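PDB 6FJY: CsuC from Acinetobacter baumannii, which probably acts as the periplasmic chaperone of the archaic chaperone-usher Csu pilus, holding the tip adhesin subunit CsuE in a pre-assembly complex. Local coordinates for residues G169-S181 with S219-Q231. Numbering follows the deposited sequence.
Sequences GQKFARLSALKTS and SKIYGVDSSGIKQ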
ATOM      1  N   GLY A 169     -17.233  17.808   1.671  1.00 59.07           N
ATOM      2  CA  GLY A 169     -17.427  16.613   0.883  1.00 51.72           C
ATOM      3  C   GLY A 169     -17.440  15.349   1.725  1.00 49.00           C
ATOM      4  O   GLY A 169     -17.107  15.346   2.905  1.00 44.76           O
ATOM      5  N   GLN A 170     -17.828  14.251   1.079  1.00 61.39           N
ATOM      6  CA  GLN A 170     -17.920  12.947   1.715  1.00 60.62           C
ATOM      7  C   GLN A 170     -16.609  12.164   1.664  1.00 63.28           C
ATOM      8  O   GLN A 170     -16.570  11.028   2.149  1.00 57.85           O
ATOM      9  CB  GLN A 170     -19.032  12.118   1.060  1.00 58.95           C
ATOM     10  CG  GLN A 170     -20.434  12.749   1.068  1.00 63.89           C
ATOM     11  CD  GLN A 170     -21.174  12.591   2.399  1.00 73.29           C
ATOM     12  OE1 GLN A 170     -20.602  12.176   3.408  1.00 65.32           O
ATOM     13  NE2 GLN A 170     -22.466  12.884   2.386  1.00 83.15           N
ATOM     14  N   LYS A 171     -15.547  12.722   1.070  1.00 55.35           N
ATOM     15  CA  LYS A 171     -14.241  12.065   1.042  1.00 57.59           C
ATOM     16  C   LYS A 171     -13.174  13.018   1.570  1.00 49.39           C
ATOM     17  O   LYS A 171     -13.330  14.241   1.534  1.00 43.37           O
ATOM     18  CB  LYS A 171     -13.838  11.591  -0.354  1.00 44.95           C
ATOM     19  CG  LYS A 171     -14.629  10.402  -0.872  1.00 57.05           C
ATOM     20  CD  LYS A 171     -13.986   9.806  -2.105  1.00 62.73           C
ATOM     21  CE  LYS A 171     -12.830   8.867  -1.733  1.00 60.65           C
ATOM     22  NZ  LYS A 171     -11.622   9.608  -1.303  1.00 63.73           N
ATOM     23  N   PHE A 172     -12.107  12.434   2.107  1.00 60.07           N
ATOM     24  CA  PHE A 172     -11.006  13.193   2.687  1.00 46.43           C
ATOM     25  C   PHE A 172     -10.149  13.858   1.611  1.00 49.89           C
ATOM     26  O   PHE A 172     -10.130  13.459   0.445  1.00 43.89           O
ATOM     27  CB  PHE A 172     -10.111  12.290   3.541  1.00 55.93           C
ATOM     28  CG  PHE A 172      -9.313  11.284   2.741  1.00 54.84           C
ATOM     29  CD1 PHE A 172      -9.893  10.090   2.325  1.00 54.68           C
ATOM     30  CD2 PHE A 172      -7.997  11.540   2.387  1.00 55.17           C
ATOM     31  CE1 PHE A 172      -9.165   9.156   1.588  1.00 60.37           C
ATOM     32  CE2 PHE A 172      -7.258  10.609   1.644  1.00 56.86           C
ATOM     33  CZ  PHE A 172      -7.846   9.416   1.241  1.00 45.20           C
ATOM     34  N   ALA A 173      -9.406  14.870   2.045  1.00 51.47           N
ATOM     35  CA  ALA A 173      -8.371  15.513   1.257  1.00 46.67           C
ATOM     36  C   ALA A 173      -7.038  15.311   1.967  1.00 52.42           C
ATOM     37  O   ALA A 173      -6.952  15.489   3.185  1.00 44.17           O
ATOM     38  CB  ALA A 173      -8.651  17.006   1.074  1.00 54.54           C
ATOM     39  N   ARG A 174      -6.022  14.882   1.217  1.00 53.49           N
ATOM     40  CA  ARG A 174      -4.646  14.815   1.711  1.00 56.77           C
ATOM     41  C   ARG A 174      -3.882  15.923   0.986  1.00 60.99           C
ATOM     42  O   ARG A 174      -3.520  15.782  -0.186  1.00 49.11           O
ATOM     43  CB  ARG A 174      -4.021  13.432   1.504  1.00 52.66           C
ATOM     44  CG  ARG A 174      -2.637  13.286   2.149  1.00 66.58           C
ATOM     45  CD  ARG A 174      -2.035  11.860   2.111  1.00 74.08           C
ATOM     46  NE  ARG A 174      -2.507  11.078   0.978  1.00 83.78           N
ATOM     47  CZ  ARG A 174      -3.231   9.968   1.075  1.00 68.21           C
ATOM     48  NH1 ARG A 174      -3.573   9.485   2.258  1.00 59.50           N
ATOM     49  NH2 ARG A 174      -3.629   9.343  -0.021  1.00 71.88           N
ATOM     50  N   LEU A 175      -3.675  17.036   1.681  1.00 61.46           N
ATOM     51  CA  LEU A 175      -3.073  18.224   1.106  1.00 63.57           C
ATOM     52  C   LEU A 175      -1.581  18.251   1.398  1.00 66.67           C
ATOM     53  O   LEU A 175      -1.149  17.910   2.504  1.00 58.68           O
ATOM     54  CB  LEU A 175      -3.728  19.481   1.664  1.00 68.28           C
ATOM     55  CG  LEU A 175      -5.234  19.624   1.465  1.00 67.32           C
ATOM     56  CD1 LEU A 175      -5.691  20.910   2.113  1.00 64.43           C
ATOM     57  CD2 LEU A 175      -5.611  19.588  -0.014  1.00 71.90           C
ATOM     58  N   SER A 176      -0.799  18.660   0.397  1.00 75.98           N
ATOM     59  CA  SER A 176       0.658  18.680   0.499  1.00 85.00           C
ATOM     60  C   SER A 176       1.187  20.109   0.475  1.00 93.92           C
ATOM     61  O   SER A 176       1.758  20.567   1.466  1.00104.97           O
ATOM     62  CB  SER A 176       1.290  17.824  -0.606  1.00 69.25           C
ATOM     63  OG  SER A 176       0.884  18.253  -1.895  1.00 83.98           O
ATOM     64  N   ALA A 177       1.034  20.829  -0.634  1.00 91.74           N
ATOM     65  CA  ALA A 177       1.572  22.175  -0.767  1.00 95.06           C
ATOM     66  C   ALA A 177       0.419  23.148  -0.961  1.00104.68           C
ATOM     67  O   ALA A 177      -0.485  22.896  -1.760  1.00112.12           O
ATOM     68  CB  ALA A 177       2.558  22.274  -1.934  1.00 90.84           C
ATOM     69  N   LEU A 178       0.464  24.270  -0.243  1.00104.77           N
ATOM     70  CA  LEU A 178      -0.603  25.257  -0.239  1.00 97.78           C
ATOM     71  C   LEU A 178      -0.121  26.556  -0.899  1.00108.78           C
ATOM     72  O   LEU A 178       0.653  26.510  -1.872  1.00110.23           O
ATOM     73  CB  LEU A 178      -1.090  25.440   1.199  1.00 95.63           C
ATOM     74  CG  LEU A 178      -1.909  24.334   1.882  1.00 91.92           C
ATOM     75  CD1 LEU A 178      -1.027  23.192   2.372  1.00 92.94           C
ATOM     76  CD2 LEU A 178      -2.683  24.908   3.051  1.00 90.53           C
ATOM     77  N   LYS A 179      -0.586  27.697  -0.387  1.00116.09           N
ATOM     78  CA  LYS A 179      -0.234  29.033  -0.866  1.00127.40           C
ATOM     79  C   LYS A 179      -0.574  29.221  -2.342  1.00126.63           C
ATOM     80  O   LYS A 179      -1.221  28.366  -2.957  1.00118.60           O
ATOM     81  CB  LYS A 179       1.253  29.330  -0.617  1.00130.68           C
ATOM     82  CG  LYS A 179       1.544  30.804  -0.288  1.00129.42           C
ATOM     83  CD  LYS A 179       3.031  31.091  -0.157  1.00128.10           C
ATOM     84  CE  LYS A 179       3.736  31.090  -1.506  1.00126.19           C
ATOM     85  NZ  LYS A 179       3.641  32.407  -2.195  1.00123.96           N
ATOM     86  N   THR A 180      -0.155  30.351  -2.909  1.00132.75           N
ATOM     87  CA  THR A 180      -0.373  30.664  -4.318  1.00132.16           C
ATOM     88  C   THR A 180       0.888  31.329  -4.853  1.00139.67           C
ATOM     89  O   THR A 180       1.217  32.452  -4.458  1.00138.80           O
ATOM     90  CB  THR A 180      -1.592  31.568  -4.505  1.00126.71           C
ATOM     91  OG1 THR A 180      -1.478  32.273  -5.748  1.00126.99           O
ATOM     92  CG2 THR A 180      -1.706  32.566  -3.356  1.00126.16           C
ATOM     93  N   SER A 181       1.595  30.635  -5.740  1.00141.94           N
ATOM     94  CA  SER A 181       2.837  31.156  -6.302  1.00140.36           C
ATOM     95  C   SER A 181       3.024  30.732  -7.758  1.00135.53           C
ATOM     96  O   SER A 181       2.337  29.835  -8.251  1.00124.81           O
ATOM     97  CB  SER A 181       4.032  30.700  -5.458  1.00133.71           C
ATOM     98  OG  SER A 181       4.002  29.300  -5.238  1.00124.81           O
ATOM     99  N   SER A 219     -10.120  35.880  -1.820  1.00 99.46           N
ATOM    100  CA  SER A 219      -9.108  35.084  -2.503  1.00104.38           C
ATOM    101  C   SER A 219      -9.309  33.609  -2.187  1.00104.99           C
ATOM    102  O   SER A 219     -10.200  33.246  -1.417  1.00107.11           O
ATOM    103  CB  SER A 219      -7.695  35.539  -2.109  1.00102.48           C
ATOM    104  OG  SER A 219      -7.548  35.628  -0.702  1.00 97.19           O
ATOM    105  N   LYS A 220      -8.485  32.753  -2.786  1.00101.02           N
ATOM    106  CA  LYS A 220      -8.635  31.321  -2.593  1.00102.47           C
ATOM    107  C   LYS A 220      -7.264  30.663  -2.619  1.00 89.39           C
ATOM    108  O   LYS A 220      -6.361  31.094  -3.339  1.00 95.79           O
ATOM    109  CB  LYS A 220      -9.561  30.703  -3.650  1.00110.74           C
ATOM    110  CG  LYS A 220      -9.139  30.952  -5.084  1.00124.23           C
ATOM    111  CD  LYS A 220     -10.147  30.360  -6.061  1.00130.45           C
ATOM    112  CE  LYS A 220      -9.752  30.629  -7.508  1.00133.63           C
ATOM    113  NZ  LYS A 220      -8.437  30.026  -7.858  1.00131.67           N
ATOM    114  N   ILE A 221      -7.124  29.630  -1.830  1.00 80.68           N
ATOM    115  CA  ILE A 221      -5.860  28.922  -1.685  1.00 93.69           C
ATOM    116  C   ILE A 221      -5.738  27.878  -2.785  1.00 89.43           C
ATOM    117  O   ILE A 221      -6.732  27.325  -3.271  1.00 73.42           O
ATOM    118  CB  ILE A 221      -5.749  28.276  -0.288  1.00 97.14           C
ATOM    119  CG1 ILE A 221      -6.080  29.280   0.808  1.00 95.80           C
ATOM    120  CG2 ILE A 221      -4.353  27.726  -0.056  1.00105.07           C
ATOM    121  CD1 ILE A 221      -5.915  28.697   2.199  1.00 93.27           C
ATOM    122  N   TYR A 222      -4.498  27.612  -3.181  1.00 94.53           N
ATOM    123  CA  TYR A 222      -4.165  26.560  -4.128  1.00100.02           C
ATOM    124  C   TYR A 222      -3.463  25.419  -3.400  1.00 90.59           C
ATOM    125  O   TYR A 222      -2.580  25.651  -2.572  1.00 82.14           O
ATOM    126  CB  TYR A 222      -3.272  27.106  -5.242  1.00109.93           C
ATOM    127  CG  TYR A 222      -4.024  27.846  -6.320  1.00116.14           C
ATOM    128  CD1 TYR A 222      -5.280  27.418  -6.734  1.00110.85           C
ATOM    129  CD2 TYR A 222      -3.475  28.971  -6.929  1.00128.22           C
ATOM    130  CE1 TYR A 222      -5.970  28.090  -7.731  1.00120.77           C
ATOM    131  CE2 TYR A 222      -4.158  29.651  -7.926  1.00131.95           C
ATOM    132  CZ  TYR A 222      -5.406  29.207  -8.322  1.00127.76           C
ATOM    133  OH  TYR A 222      -6.087  29.880  -9.310  1.00131.78           O
ATOM    134  N   GLY A 223      -3.850  24.183  -3.720  1.00 92.23           N
ATOM    135  CA  GLY A 223      -3.312  23.022  -3.040  1.00 91.09           C
ATOM    136  C   GLY A 223      -3.244  21.811  -3.947  1.00 86.26           C
ATOM    137  O   GLY A 223      -3.785  21.804  -5.056  1.00 85.42           O
ATOM    138  N   VAL A 224      -2.572  20.773  -3.451  1.00 77.95           N
ATOM    139  CA  VAL A 224      -2.410  19.507  -4.157  1.00 68.40           C
ATOM    140  C   VAL A 224      -2.966  18.411  -3.262  1.00 67.90           C
ATOM    141  O   VAL A 224      -2.598  18.322  -2.086  1.00 61.26           O
ATOM    142  CB  VAL A 224      -0.933  19.226  -4.501  1.00 78.49           C
ATOM    143  CG1 VAL A 224      -0.763  17.823  -5.074  1.00 68.77           C
ATOM    144  CG2 VAL A 224      -0.391  20.265  -5.467  1.00 81.91           C
ATOM    145  N   ASP A 225      -3.874  17.602  -3.805  1.00 72.74           N
ATOM    146  CA  ASP A 225      -4.510  16.530  -3.055  1.00 67.99           C
ATOM    147  C   ASP A 225      -4.023  15.199  -3.597  1.00 73.87           C
ATOM    148  O   ASP A 225      -4.030  14.976  -4.812  1.00 81.34           O
ATOM    149  CB  ASP A 225      -6.037  16.604  -3.127  1.00 73.81           C
ATOM    150  CG  ASP A 225      -6.721  15.462  -2.356  1.00 70.90           C
ATOM    151  OD1 ASP A 225      -6.313  15.162  -1.208  1.00 62.48           O
ATOM    152  OD2 ASP A 225      -7.674  14.867  -2.898  1.00 63.66           O
ATOM    153  N   SER A 226      -3.576  14.331  -2.696  1.00 76.70           N
ATOM    154  CA  SER A 226      -3.099  13.000  -3.046  1.00 75.15           C
ATOM    155  C   SER A 226      -4.073  11.903  -2.633  1.00 77.08           C
ATOM    156  O   SER A 226      -3.690  10.731  -2.573  1.00 65.30           O
ATOM    157  CB  SER A 226      -1.725  12.790  -2.421  1.00 67.08           C
ATOM    158  OG  SER A 226      -0.930  13.933  -2.678  1.00 68.25           O
ATOM    159  N   SER A 227      -5.324  12.277  -2.347  1.00 75.93           N
ATOM    160  CA  SER A 227      -6.327  11.321  -1.884  1.00 68.22           C
ATOM    161  C   SER A 227      -6.678  10.283  -2.944  1.00 72.61           C
ATOM    162  O   SER A 227      -6.876   9.105  -2.622  1.00 66.21           O
ATOM    163  CB  SER A 227      -7.582  12.072  -1.437  1.00 68.89           C
ATOM    164  OG  SER A 227      -8.232  12.699  -2.534  1.00 68.00           O
ATOM    165  N   GLY A 228      -6.763  10.697  -4.207  1.00 78.44           N
ATOM    166  CA  GLY A 228      -7.198   9.834  -5.285  1.00 66.81           C
ATOM    167  C   GLY A 228      -6.077   9.154  -6.043  1.00 83.61           C
ATOM    168  O   GLY A 228      -4.967   8.958  -5.539  1.00 69.36           O
ATOM    169  N   ILE A 229      -6.377   8.801  -7.294  1.00 89.63           N
ATOM    170  CA  ILE A 229      -5.426   8.025  -8.086  1.00 95.45           C
ATOM    171  C   ILE A 229      -4.253   8.862  -8.583  1.00 89.09           C
ATOM    172  O   ILE A 229      -3.171   8.311  -8.816  1.00 94.80           O
ATOM    173  CB  ILE A 229      -6.165   7.347  -9.255  1.00 92.72           C
ATOM    174  CG1 ILE A 229      -5.949   5.829  -9.224  1.00 95.71           C
ATOM    175  CG2 ILE A 229      -5.751   7.936 -10.593  1.00101.22           C
ATOM    176  CD1 ILE A 229      -4.501   5.406  -9.310  1.00103.42           C
ATOM    177  N   LYS A 230      -4.414  10.173  -8.721  1.00 90.10           N
ATOM    178  CA  LYS A 230      -3.321  11.020  -9.164  1.00 96.59           C
ATOM    179  C   LYS A 230      -3.387  12.356  -8.441  1.00 86.05           C
ATOM    180  O   LYS A 230      -4.452  12.796  -8.004  1.00 80.40           O
ATOM    181  CB  LYS A 230      -3.341  11.244 -10.688  1.00110.60           C
ATOM    182  CG  LYS A 230      -4.145  12.455 -11.163  1.00 98.87           C
ATOM    183  CD  LYS A 230      -3.948  12.685 -12.666  1.00103.03           C
ATOM    184  CE  LYS A 230      -2.459  12.777 -13.021  1.00108.68           C
ATOM    185  NZ  LYS A 230      -2.198  12.822 -14.492  1.00113.43           N
ATOM    186  N   GLN A 231      -2.221  12.982  -8.304  1.00 87.88           N
ATOM    187  CA  GLN A 231      -2.111  14.302  -7.707  1.00 81.95           C
ATOM    188  C   GLN A 231      -2.944  15.320  -8.471  1.00 79.80           C
ATOM    189  O   GLN A 231      -2.623  15.682  -9.606  1.00 80.59           O
ATOM    190  CB  GLN A 231      -0.649  14.741  -7.621  1.00 81.19           C
ATOM    191  CG  GLN A 231       0.140  13.977  -6.568  1.00 92.75           C
ATOM    192  CD  GLN A 231       1.355  14.741  -6.082  1.00108.84           C
ATOM    193  OE1 GLN A 231       1.843  15.648  -6.754  1.00114.43           O
ATOM    194  NE2 GLN A 231       1.848  14.379  -4.901  1.00116.36           N
TER
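R174 and S226 are joined twice, once through backbone alone and once through the arginine side chain. The amide of S226 donates to R174 O at 2.9 Å, while NH2 of R174 returns to S226 O, also at 2.9 Å, from above the plane of that carbonyl. The arginine reaches it with CG anti to its own N (chi1 -174°) and the chain bent at chi3, which lays the guanidinium beside S226 CB; CE2 of F172 lies over one face of the group, offset toward its rim. Its NH1 bonds to Y196 OH and its charge meets the Y9 ring, so several partners fix its rotation. Across from R174 N sits the D225 carboxylate, whose OD1 accepts the amide, at a modelled distance too short to be taken literally, and takes a weak second bond from S227 N.

Further along, S176 N donates to V224 O at 3.1 Å, and S176 OG adds a weak bond to the same oxygen. Beyond this the pairing thins: V224 N to A177 O and Y222 N to K179 O are both weak, and G223 CA approaches A177 O at 3.1 Å in a CA-H...O contact. A single bridge, L175 with D225, links strand 173-175 to strand 220-225, whose axes run at 115° to each other. Strand 173-175 pairs with 195-197, whereas 220-225 is the outermost strand of the sheet that contains 232-238, so the bridge joins the two sheets at their margin in an Ig-like beta-sandwich domain.

Apolar contacts flank the backbone. CE2 of F172 meets S227 CB at 3.4 Å, and its ring stacks on F121, tying this end to strand 109-123. At the other end, L178 CB rests on I221 CG2 at 4.2 Å, and T180 CB lies 4.0 Å from CD2 of the Y222 ring.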